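Local coordinates for protein Cow rumen GH26 endo-mannanase (Metagenome, PDB 6UEH) that probably hydrolyses internal beta-1,4-mannosidic bonds of mannans such as galactomannan, as a family 26 endo-mannanase that carries an accessory domain of the CBM6 type, at residues G179-D182 with L187-E190; K193-K198 with N462-L467; K198-R203 with E469-D474; L311-G316 with L426-S431. All coordinates share one frame; numbering follows the deposited sequence.

Contact 1: G179-D182 with L187-E190; sequences GGND and LEFE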
loop_
_atom_site.group_PDB
_atom_site.type_symbol
_atom_site.label_atom_id
_atom_site.label_comp_id
_atom_site.label_asym_id
_atom_site.label_seq_id
_atom_site.Cartn_x
_atom_site.Cartn_y
_atom_site.Cartn_z
ATOM N N GLY A 179 3.999 26.420 8.472
ATOM C CA GLY A 179 3.727 27.768 8.008
ATOM C C GLY A 179 2.462 27.875 7.172
ATOM O O GLY A 179 1.937 28.970 6.971
ATOM N N GLY A 180 1.969 26.736 6.688
ATOM C CA GLY A 180 0.788 26.713 5.841
ATOM C C GLY A 180 -0.483 27.171 6.536
ATOM O O GLY A 180 -0.530 27.259 7.763
ATOM N N ASN A 181 -1.514 27.454 5.740
ATOM C CA ASN A 181 -2.802 27.935 6.244
ATOM C C ASN A 181 -2.673 29.164 7.141
ATOM O O ASN A 181 -3.465 29.348 8.066
ATOM C CB ASN A 181 -3.532 26.827 7.012
ATOM C CG ASN A 181 -3.960 25.678 6.121
ATOM O OD1 ASN A 181 -4.045 25.818 4.901
ATOM N ND2 ASN A 181 -4.244 24.532 6.731
ATOM N N ASP A 182 -1.669 29.993 6.861
ATOM C CA ASP A 182 -1.383 31.187 7.654
ATOM C C ASP A 182 -1.256 30.852 9.142
ATOM O O ASP A 182 -1.653 31.636 10.002
ATOM C CB ASP A 182 -2.466 32.249 7.434
ATOM C CG ASP A 182 -2.030 33.632 7.886
ATOM O OD1 ASP A 182 -0.808 33.894 7.915
ATOM O OD2 ASP A 182 -2.910 34.456 8.217
ATOM N N LEU A 187 -7.131 23.636 10.456
ATOM C CA LEU A 187 -8.134 23.867 9.413
ATOM C C LEU A 187 -8.724 22.571 8.854
ATOM O O LEU A 187 -9.937 22.369 8.901
ATOM C CB LEU A 187 -7.529 24.694 8.273
ATOM C CG LEU A 187 -8.475 25.334 7.249
ATOM C CD1 LEU A 187 -7.842 26.579 6.666
ATOM C CD2 LEU A 187 -8.846 24.370 6.130
ATOM N N GLU A 188 -7.865 21.704 8.323
ATOM C CA GLU A 188 -8.308 20.435 7.749
ATOM C C GLU A 188 -9.082 19.594 8.760
ATOM O O GLU A 188 -10.052 18.922 8.416
ATOM C CB GLU A 188 -7.114 19.631 7.224
ATOM C CG GLU A 188 -6.630 20.035 5.837
ATOM C CD GLU A 188 -5.698 21.230 5.854
ATOM O OE1 GLU A 188 -5.507 21.832 6.934
ATOM O OE2 GLU A 188 -5.149 21.564 4.783
ATOM N N PHE A 189 -8.650 19.646 10.013
ATOM C CA PHE A 189 -9.240 18.818 11.054
ATOM C C PHE A 189 -10.597 19.355 11.494
ATOM O O PHE A 189 -11.534 18.587 11.718
ATOM C CB PHE A 189 -8.273 18.709 12.234
ATOM C CG PHE A 189 -6.937 18.146 11.846
ATOM C CD1 PHE A 189 -5.934 18.976 11.368
ATOM C CD2 PHE A 189 -6.697 16.783 11.915
ATOM C CE1 PHE A 189 -4.712 18.459 10.986
ATOM C CE2 PHE A 189 -5.475 16.260 11.536
ATOM C CZ PHE A 189 -4.483 17.100 11.068
ATOM N N GLU A 190 -10.709 20.675 11.602
ATOM C CA GLU A 190 -11.982 21.290 11.951
ATOM C C GLU A 190 -12.991 21.114 10.820
ATOM O O GLU A 190 -14.197 21.058 11.062
ATOM C CB GLU A 190 -11.797 22.774 12.276
ATOM C CG GLU A 190 -10.964 23.020 13.525
ATOM C CD GLU A 190 -11.531 22.321 14.746
ATOM O OE1 GLU A 190 -12.682 22.622 15.126
ATOM O OE2 GLU A 190 -10.831 21.463 15.322
HETATM O O HOH W 1 -4.971 23.692 3.459
#

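Contact 2: K193-K198 with N462-L467; sequences KDLTGK and NAKSDL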
loop_
_atom_site.group_PDB
_atom_site.type_symbol
_atom_site.label_atom_id
_atom_site.label_comp_id
_atom_site.label_asym_id
_atom_site.label_seq_id
_atom_site.Cartn_x
_atom_site.Cartn_y
_atom_site.Cartn_z
ATOM N N LYS A 193 -14.360 17.639 11.386
ATOM C CA LYS A 193 -15.210 17.660 12.574
ATOM C C LYS A 193 -16.572 18.296 12.310
ATOM O O LYS A 193 -17.602 17.728 12.665
ATOM C CB LYS A 193 -14.510 18.401 13.717
ATOM C CG LYS A 193 -15.298 18.438 15.022
ATOM C CD LYS A 193 -15.583 17.032 15.534
ATOM C CE LYS A 193 -16.022 17.044 16.993
ATOM N NZ LYS A 193 -17.198 17.928 17.226
ATOM N N ASP A 194 -16.577 19.476 11.695
ATOM C CA ASP A 194 -17.824 20.198 11.445
ATOM C C ASP A 194 -18.707 19.462 10.443
ATOM O O ASP A 194 -19.934 19.569 10.480
ATOM C CB ASP A 194 -17.538 21.615 10.944
ATOM C CG ASP A 194 -16.840 22.474 11.984
ATOM O OD1 ASP A 194 -16.996 22.197 13.192
ATOM O OD2 ASP A 194 -16.142 23.431 11.592
ATOM N N LEU A 195 -18.073 18.711 9.550
ATOM C CA LEU A 195 -18.795 17.991 8.510
ATOM C C LEU A 195 -19.373 16.678 9.024
ATOM O O LEU A 195 -20.559 16.399 8.842
ATOM C CB LEU A 195 -17.875 17.717 7.319
ATOM C CG LEU A 195 -18.464 16.875 6.184
ATOM C CD1 LEU A 195 -19.650 17.587 5.543
ATOM C CD2 LEU A 195 -17.397 16.541 5.148
ATOM N N THR A 196 -18.526 15.882 9.672
ATOM C CA THR A 196 -18.870 14.513 10.044
ATOM C C THR A 196 -19.269 14.353 11.505
ATOM O O THR A 196 -19.927 13.379 11.869
ATOM C CB THR A 196 -17.693 13.555 9.775
ATOM O OG1 THR A 196 -16.610 13.871 10.657
ATOM C CG2 THR A 196 -17.224 13.666 8.332
ATOM N N GLY A 197 -18.853 15.297 12.343
ATOM C CA GLY A 197 -19.082 15.193 13.773
ATOM C C GLY A 197 -17.967 14.423 14.456
ATOM O O GLY A 197 -17.984 14.235 15.671
ATOM N N LYS A 198 -16.991 13.981 13.667
ATOM C CA LYS A 198 -15.875 13.191 14.175
ATOM C C LYS A 198 -14.531 13.847 13.876
ATOM O O LYS A 198 -14.410 14.639 12.943
ATOM C CB LYS A 198 -15.884 11.784 13.566
ATOM C CG LYS A 198 -17.229 11.077 13.578
ATOM C CD LYS A 198 -17.613 10.620 14.974
ATOM C CE LYS A 198 -18.898 9.807 14.941
ATOM N NZ LYS A 198 -19.303 9.362 16.302
ATOM N N ASN A 462 -12.669 14.012 -2.222
ATOM C CA ASN A 462 -13.535 13.331 -1.266
ATOM C C ASN A 462 -14.871 14.049 -1.125
ATOM O O ASN A 462 -14.933 15.170 -0.618
ATOM C CB ASN A 462 -12.854 13.217 0.104
ATOM C CG ASN A 462 -11.764 12.159 0.131
ATOM O OD1 ASN A 462 -12.047 10.960 0.157
ATOM N ND2 ASN A 462 -10.510 12.599 0.135
ATOM N N ALA A 463 -15.936 13.400 -1.585
ATOM C CA ALA A 463 -17.278 13.967 -1.497
ATOM C C ALA A 463 -17.735 14.033 -0.046
ATOM O O ALA A 463 -17.391 13.168 0.759
ATOM C CB ALA A 463 -18.257 13.148 -2.325
ATOM N N LYS A 464 -18.517 15.057 0.282
ATOM C CA LYS A 464 -19.006 15.234 1.645
ATOM C C LYS A 464 -19.878 14.066 2.104
ATOM O O LYS A 464 -19.791 13.639 3.253
ATOM C CB LYS A 464 -19.782 16.547 1.769
ATOM C CG LYS A 464 -18.911 17.790 1.666
ATOM C CD LYS A 464 -19.736 19.054 1.818
ATOM C CE LYS A 464 -18.867 20.297 1.733
ATOM N NZ LYS A 464 -19.680 21.537 1.870
ATOM N N SER A 465 -20.712 13.548 1.206
ATOM C CA SER A 465 -21.598 12.441 1.558
ATOM C C SER A 465 -20.799 11.182 1.886
ATOM O O SER A 465 -21.151 10.440 2.806
ATOM C CB SER A 465 -22.598 12.162 0.429
ATOM O OG SER A 465 -21.943 11.785 -0.769
ATOM N N ASP A 466 -19.716 10.953 1.149
ATOM C CA ASP A 466 -18.852 9.802 1.401
ATOM C C ASP A 466 -18.056 9.974 2.691
ATOM O O ASP A 466 -17.867 9.018 3.446
ATOM C CB ASP A 466 -17.897 9.575 0.230
ATOM C CG ASP A 466 -18.610 9.106 -1.019
ATOM O OD1 ASP A 466 -19.537 8.275 -0.898
ATOM O OD2 ASP A 466 -18.250 9.572 -2.120
ATOM N N LEU A 467 -17.583 11.193 2.934
ATOM C CA LEU A 467 -16.845 11.491 4.158
ATOM C C LEU A 467 -17.704 11.210 5.383
ATOM O O LEU A 467 -17.270 10.533 6.317
ATOM C CB LEU A 467 -16.371 12.946 4.165
ATOM C CG LEU A 467 -15.109 13.227 3.347
ATOM C CD1 LEU A 467 -14.839 14.721 3.254
ATOM C CD2 LEU A 467 -13.919 12.505 3.957
#

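Contact 3: K198-R203 with E469-D474; sequences KYPAIR and EIYTSD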
loop_
_atom_site.group_PDB
_atom_site.type_symbol
_atom_site.label_atom_id
_atom_site.label_comp_id
_atom_site.label_asym_id
_atom_site.label_seq_id
_atom_site.Cartn_x
_atom_site.Cartn_y
_atom_site.Cartn_z
ATOM N N LYS A 198 -16.991 13.981 13.667
ATOM C CA LYS A 198 -15.875 13.191 14.175
ATOM C C LYS A 198 -14.531 13.847 13.876
ATOM O O LYS A 198 -14.410 14.639 12.943
ATOM C CB LYS A 198 -15.884 11.784 13.566
ATOM C CG LYS A 198 -17.229 11.077 13.578
ATOM C CD LYS A 198 -17.613 10.620 14.974
ATOM C CE LYS A 198 -18.898 9.807 14.941
ATOM N NZ LYS A 198 -19.303 9.362 16.302
ATOM N N TYR A 199 -13.524 13.500 14.671
ATOM C CA TYR A 199 -12.135 13.804 14.347
ATOM C C TYR A 199 -11.436 12.541 13.844
ATOM O O TYR A 199 -11.784 11.434 14.254
ATOM C CB TYR A 199 -11.388 14.350 15.565
ATOM C CG TYR A 199 -11.622 15.810 15.878
ATOM C CD1 TYR A 199 -11.093 16.807 15.071
ATOM C CD2 TYR A 199 -12.339 16.192 17.004
ATOM C CE1 TYR A 199 -11.289 18.145 15.363
ATOM C CE2 TYR A 199 -12.540 17.528 17.308
ATOM C CZ TYR A 199 -12.013 18.499 16.484
ATOM O OH TYR A 199 -12.208 19.830 16.778
ATOM N N PRO A 200 -10.440 12.696 12.960
ATOM C CA PRO A 200 -9.632 11.527 12.598
ATOM C C PRO A 200 -8.842 11.034 13.805
ATOM O O PRO A 200 -8.473 11.843 14.657
ATOM C CB PRO A 200 -8.701 12.065 11.510
ATOM C CG PRO A 200 -8.595 13.527 11.809
ATOM C CD PRO A 200 -9.959 13.925 12.304
ATOM N N ALA A 201 -8.597 9.732 13.882
ATOM C CA ALA A 201 -7.852 9.169 15.003
ATOM C C ALA A 201 -6.355 9.395 14.824
ATOM O O ALA A 201 -5.642 9.706 15.782
ATOM C CB ALA A 201 -8.154 7.683 15.148
ATOM N N ILE A 202 -5.891 9.236 13.590
ATOM C CA ILE A 202 -4.481 9.387 13.254
ATOM C C ILE A 202 -4.213 10.763 12.646
ATOM O O ILE A 202 -4.946 11.217 11.770
ATOM C CB ILE A 202 -4.025 8.281 12.268
ATOM C CG1 ILE A 202 -4.041 6.915 12.960
ATOM C CG2 ILE A 202 -2.643 8.580 11.704
ATOM C CD1 ILE A 202 -3.697 5.756 12.046
ATOM N N ARG A 203 -3.172 11.434 13.125
ATOM C CA ARG A 203 -2.764 12.707 12.541
ATOM C C ARG A 203 -1.384 12.566 11.908
ATOM O O ARG A 203 -0.473 11.996 12.508
ATOM C CB ARG A 203 -2.768 13.815 13.598
ATOM C CG ARG A 203 -2.397 15.198 13.075
ATOM C CD ARG A 203 -2.838 16.283 14.055
ATOM N NE ARG A 203 -2.419 17.621 13.645
ATOM C CZ ARG A 203 -3.058 18.738 13.979
ATOM N NH1 ARG A 203 -4.159 18.680 14.716
ATOM N NH2 ARG A 203 -2.607 19.915 13.564
ATOM N N GLU A 469 -20.349 9.338 5.546
ATOM C CA GLU A 469 -20.722 7.931 5.609
ATOM C C GLU A 469 -19.629 7.075 6.245
ATOM O O GLU A 469 -19.915 6.252 7.114
ATOM C CB GLU A 469 -21.059 7.391 4.217
ATOM C CG GLU A 469 -21.554 5.957 4.246
ATOM C CD GLU A 469 -22.174 5.511 2.936
ATOM O OE1 GLU A 469 -22.130 6.283 1.953
ATOM O OE2 GLU A 469 -22.710 4.383 2.895
ATOM N N ILE A 470 -18.380 7.262 5.830
ATOM C CA ILE A 470 -17.318 6.421 6.372
ATOM C C ILE A 470 -16.935 6.860 7.784
ATOM O O ILE A 470 -16.697 6.021 8.643
ATOM C CB ILE A 470 -16.061 6.396 5.459
ATOM C CG1 ILE A 470 -15.044 5.379 5.988
ATOM C CG2 ILE A 470 -15.436 7.783 5.315
ATOM C CD1 ILE A 470 -13.978 4.992 4.986
ATOM N N TYR A 471 -16.914 8.163 8.043
ATOM C CA TYR A 471 -16.522 8.650 9.363
ATOM C C TYR A 471 -17.530 8.279 10.452
ATOM O O TYR A 471 -17.164 8.157 11.622
ATOM C CB TYR A 471 -16.313 10.165 9.336
ATOM C CG TYR A 471 -14.860 10.563 9.201
ATOM C CD1 TYR A 471 -14.048 10.684 10.324
ATOM C CD2 TYR A 471 -14.297 10.810 7.954
ATOM C CE1 TYR A 471 -12.717 11.043 10.211
ATOM C CE2 TYR A 471 -12.962 11.171 7.829
ATOM C CZ TYR A 471 -12.179 11.284 8.963
ATOM O OH TYR A 471 -10.855 11.642 8.851
ATOM N N THR A 472 -18.793 8.094 10.075
ATOM C CA THR A 472 -19.810 7.702 11.052
ATOM C C THR A 472 -20.122 6.212 10.965
ATOM O O THR A 472 -21.070 5.728 11.587
ATOM C CB THR A 472 -21.119 8.495 10.871
ATOM O OG1 THR A 472 -21.746 8.126 9.636
ATOM C CG2 THR A 472 -20.841 9.992 10.879
ATOM N N SER A 473 -19.318 5.489 10.192
ATOM C CA SER A 473 -19.485 4.049 10.037
ATOM C C SER A 473 -18.903 3.284 11.222
ATOM O O SER A 473 -17.892 3.690 11.793
ATOM C CB SER A 473 -18.827 3.574 8.742
ATOM O OG SER A 473 -18.828 2.160 8.662
ATOM N N ASP A 474 -19.540 2.171 11.583
ATOM C CA ASP A 474 -19.030 1.313 12.649
ATOM C C ASP A 474 -17.673 0.733 12.276
ATOM O O ASP A 474 -16.859 0.416 13.143
ATOM C CB ASP A 474 -20.013 0.180 12.954
ATOM C CG ASP A 474 -21.269 0.665 13.648
ATOM O OD1 ASP A 474 -21.209 1.716 14.320
ATOM O OD2 ASP A 474 -22.314 -0.006 13.523
#

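Contact 4: L311-G316 with L426-S431; sequences LHEAEG and LAENDS. With ACT (acetate ion), chain D.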
loop_
_atom_site.group_PDB
_atom_site.type_symbol
_atom_site.label_atom_id
_atom_site.label_comp_id
_atom_site.label_asym_id
_atom_site.label_seq_id
_atom_site.Cartn_x
_atom_site.Cartn_y
_atom_site.Cartn_z
ATOM N N LEU A 311 11.838 8.055 4.237
ATOM C CA LEU A 311 12.284 7.471 2.973
ATOM C C LEU A 311 11.124 6.853 2.202
ATOM O O LEU A 311 11.225 5.730 1.703
ATOM C CB LEU A 311 13.364 6.419 3.240
ATOM C CG LEU A 311 14.601 6.922 3.991
ATOM C CD1 LEU A 311 15.446 5.762 4.497
ATOM C CD2 LEU A 311 15.426 7.825 3.090
ATOM N N HIS A 312 10.025 7.594 2.118
ATOM C CA HIS A 312 8.768 7.057 1.612
ATOM C C HIS A 312 8.654 7.138 0.090
ATOM O O HIS A 312 9.440 7.827 -0.565
ATOM C CB HIS A 312 7.591 7.787 2.270
ATOM C CG HIS A 312 7.455 9.220 1.856
ATOM N ND1 HIS A 312 8.451 10.152 2.055
ATOM C CD2 HIS A 312 6.433 9.882 1.264
ATOM C CE1 HIS A 312 8.052 11.324 1.595
ATOM N NE2 HIS A 312 6.830 11.188 1.112
ATOM N N GLU A 313 7.673 6.418 -0.454
ATOM C CA GLU A 313 7.405 6.377 -1.893
ATOM C C GLU A 313 8.670 6.108 -2.705
ATOM O O GLU A 313 8.878 6.703 -3.762
ATOM C CB GLU A 313 6.752 7.685 -2.348
ATOM C CG GLU A 313 5.409 7.966 -1.691
ATOM C CD GLU A 313 4.739 9.222 -2.234
ATOM O OE1 GLU A 313 5.357 9.922 -3.061
ATOM O OE2 GLU A 313 3.592 9.513 -1.833
ATOM N N ALA A 314 9.498 5.199 -2.201
ATOM C CA ALA A 314 10.850 4.992 -2.719
ATOM C C ALA A 314 10.905 4.644 -4.204
ATOM O O ALA A 314 11.615 5.298 -4.970
ATOM C CB ALA A 314 11.543 3.912 -1.915
ATOM N N GLU A 315 10.173 3.611 -4.609
ATOM C CA GLU A 315 10.227 3.158 -5.994
ATOM C C GLU A 315 9.706 4.214 -6.963
ATOM O O GLU A 315 10.252 4.390 -8.052
ATOM C CB GLU A 315 9.436 1.861 -6.180
ATOM C CG GLU A 315 9.460 1.355 -7.619
ATOM C CD GLU A 315 8.695 0.060 -7.816
ATOM O OE1 GLU A 315 8.146 -0.472 -6.828
ATOM O OE2 GLU A 315 8.644 -0.423 -8.968
ATOM N N GLY A 316 8.656 4.921 -6.560
ATOM C CA GLY A 316 7.983 5.839 -7.459
ATOM C C GLY A 316 7.283 5.051 -8.551
ATOM O O GLY A 316 6.513 4.135 -8.265
ATOM N N LEU A 426 -3.195 2.469 4.028
ATOM C CA LEU A 426 -3.158 3.550 3.054
ATOM C C LEU A 426 -2.499 4.755 3.714
ATOM O O LEU A 426 -3.175 5.598 4.304
ATOM C CB LEU A 426 -4.563 3.898 2.559
ATOM C CG LEU A 426 -5.259 2.844 1.694
ATOM C CD1 LEU A 426 -6.705 3.237 1.422
ATOM C CD2 LEU A 426 -4.499 2.638 0.391
ATOM N N ALA A 427 -1.172 4.814 3.631
ATOM C CA ALA A 427 -0.394 5.852 4.306
ATOM C C ALA A 427 -0.702 7.240 3.757
ATOM O O ALA A 427 -0.637 8.231 4.485
ATOM C CB ALA A 427 1.094 5.554 4.187
ATOM N N GLU A 428 -1.011 7.299 2.465
ATOM C CA GLU A 428 -1.463 8.525 1.811
ATOM C C GLU A 428 -2.513 8.192 0.763
ATOM O O GLU A 428 -2.499 7.102 0.189
ATOM C CB GLU A 428 -0.311 9.275 1.133
ATOM C CG GLU A 428 0.789 9.776 2.043
ATOM C CD GLU A 428 1.812 10.611 1.293
ATOM O OE1 GLU A 428 1.491 11.083 0.183
ATOM O OE2 GLU A 428 2.934 10.793 1.808
ATOM N N ASN A 429 -3.413 9.134 0.503
ATOM C CA ASN A 429 -4.348 8.988 -0.604
ATOM C C ASN A 429 -4.955 10.317 -1.030
ATOM O O ASN A 429 -4.877 11.311 -0.304
ATOM C CB ASN A 429 -5.470 7.998 -0.251
ATOM C CG ASN A 429 -6.091 8.265 1.114
ATOM O OD1 ASN A 429 -5.801 7.568 2.092
ATOM N ND2 ASN A 429 -6.956 9.270 1.186
ATOM N N ASP A 430 -5.532 10.348 -2.227
ATOM C CA ASP A 430 -6.446 11.427 -2.555
ATOM C C ASP A 430 -7.807 10.987 -2.044
ATOM O O ASP A 430 -8.168 11.291 -0.910
ATOM C CB ASP A 430 -6.457 11.761 -4.062
ATOM C CG ASP A 430 -6.288 10.541 -4.953
ATOM O OD1 ASP A 430 -6.607 9.417 -4.517
ATOM O OD2 ASP A 430 -5.839 10.719 -6.108
ATOM N N SER A 431 -8.540 10.234 -2.859
ATOM C CA SER A 431 -9.834 9.718 -2.440
ATOM C C SER A 431 -9.700 8.632 -1.377
ATOM O O SER A 431 -8.872 7.732 -1.495
ATOM C CB SER A 431 -10.611 9.160 -3.640
ATOM O OG SER A 431 -11.008 10.192 -4.526
HETATM C C ACT D . 4.145 13.455 -0.572
HETATM O O ACT D . 5.114 14.128 -0.988
HETATM O OXT ACT D . 4.410 12.587 0.288
HETATM C CH3 ACT D . 2.750 13.683 -1.073
#

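Contact 1: G179-D182 with L187-E190
Asn181 reaches across to the first turn of helix 187-196, where its amide meets the carboxylate of Glu188 and the side chain of Leu187. The direct bond, from ND2 of Asn181 to OE1 of Glu188, spans 3.0 Å but is weak, bent to 128° at the hydrogen. The two flat groups lie 28° apart, so the amide and the carboxylate run nearly level with each other, and a water joins their other ends. It donates to Asn181 OD1 at 2.7 Å and, at an unusually short 2.5 Å, to Glu188 OE2. One amide and one carboxylate are thus bridged twice, once directly and once through solvent. Leu187 crosses the amide at about a right angle, its CB lying 3.6 Å from Asn181 ND2 and its CD1 4.0 Å from Asn181 CG. All this takes place in the loop that follows strand 169-174, the first strand of the (beta/alpha)8 barrel, and the contact ties that loop back onto the start of the helix it leads into. A bend in the Glu188 chain, with chi2 at 83°, turns the carboxylate toward the loop. The buried acid has a further partner: its OE2 also accepts from the backbone N of Gly453, while Tyr452 and Ile456 pack against the side chain. Asn181 ND2 has a further acceptor in the carbonyl O of Asp184, within the short connection between the segments. On the helix side, Leu187 continues onto Leu457 of helix 454-457.

Contact 2: K193-K198 with N462-L467
Leu195 spreads its two methyl groups over the start of helix 464-471. Both touch the aliphatic part of Lys464, CD1 lying 3.9 Å from its CB, and CD2 also meets Leu467, at its CB and, at 3.7 Å, its CD1. With CG opposite the backbone N (chi1 176°), the leucine stretches away from its own helix, which carries its two methyls onto the Lys464 methylenes and Leu467. Lys464 runs out extended past this fork, so its methylenes, rather than its ammonium, do the touching. Leu467 is crossed at about a right angle, and it is the more deeply buried of the pair. One residue on, Thr196 presents CG2 to the backbone, 3.7 Å from the carbonyl O of Leu467. Its hydroxyl works within its own segment: OG1 accepts from Lys198 N at 3.0 Å in an ST turn, and it is also hydrogen-bonded to the carbonyl O of Ile192. The helix ends here, with Gly197 leaving it at positive phi. Tyr191, one turn before Leu195, packs on both Lys464 and Leu467. The two helices are far apart in sequence but adjacent in the barrel, one following the first strand, 169-174, and the other preceding the eighth, 476-477. They meet where strand 476-477 lies beside strand 169-174, as expected where a (beta/alpha)8 barrel closes.

Contact 3: K198-R203 with E469-D474
This is a packing contact on the outer layer of the barrel, in which Tyr471, at the end of helix 464-471, lies along the loop that leads from helix 187-196 into strand 202-206. The tyrosine ring supplies one side of it and the stretch from Lys198 to Pro200 the other. Near the base of the ring, CD1 of Tyr471 lies 3.9 Å from CB of Lys198. Farther out the chain passes obliquely by the ring at Tyr199, and at the far end CA of Pro200 sits at the ring edge, close to its plane, 3.9 Å from CE1 of Tyr471. The phenol oxygen then abuts the proline, with Tyr471 OH 3.4 Å from Pro200 CB. A chi1 of -98°, off a staggered value, directs the ring along the loop, and Ile192, Thr196 and Ser171 pack around it. Lys198 makes a second approach through CG, 3.5 Å from the carbonyl O of Tyr471. Its chain folds at chi2 and is straight thereafter, which takes NZ past the helix end to a salt bridge with Glu480. The bond to CB of Tyr199 leads away from the helix, and its OH is hydrogen-bonded to Glu190 OE2. Pro200 has further neighbours in Phe189 and Gln173. The interface itself is thus carried by carbon contacts and by CH groups lying near oxygens, while the charged lysine end and the Tyr199 hydroxyl take partners elsewhere; the fit probably rests more on shape and burial than on directional bonds.

Contact 4: L311-G316 with L426-S431
Strand 423-429 brings Glu428 up to His312 and Glu313, and the residues before it pack on adjoining strands: Leu426 on Tyr385 and Lys387, and Ala427 on Asp386 and Glu360. At Glu428 the chain turns a corner and the side chain runs extended into the centre of the site. Its OE1 stands 3.3 Å from OE2 of Glu313, two acceptors facing each other, with the carboxylate planes turned 50° apart. On the other side OE2 lies 3.7 Å from CD2 of His312, whose ring plane is inclined at 44° to the carboxylate. An acetate, probably from the crystallisation liquor, lies beside His312 and Glu428: His312 NE2 donates to its OXT at 2.9 Å from the ring edge, and Glu428 OE2 is 2.8 Å from the same oxygen. The acetate is also hydrogen-bonded to His240 NE2. Beyond the corner, Asn429 ND2 bonds the carbonyl O of Asp430, and Asp430 OD1 accepts from the backbone N of Ser431. Glu428 is itself positioned by a salt bridge to Arg309 and a hydrogen bond to Tyr388, and Glu313 by the indole NH of Trp326. Glu313, after the fourth barrel strand, probably corresponds to the acid/base of a clan GH-A glycosidase, and Glu428, on the seventh, to the nucleophile. Such a pair would suit double displacement with retention, the acetate oxygen sitting between His312 and the presumed nucleophile.

Contacts 1, 2 and 3 gather on one flank of the barrel around helix 187-196, whereas contact 4 lies at its acetate-bearing pocket. Contacts 2 and 3 are closest, with centres about 9 Å apart; they share Lys198 and helix 464-471. Contact 1 joins contact 3 through Glu190 OE2 and Tyr199 OH, 2.6 Å apart in a probable hydrogen bond, and through Phe189 packing on Pro200 and Arg203. The centre of contact 4 is about 21 Å from those of contacts 1 and 3. It nevertheless touches contact 2, where Asn462 ND2 approaches Asp430 O at 2.9 Å, connecting the strand of the presumed active site with the chain leading into the last barrel helix.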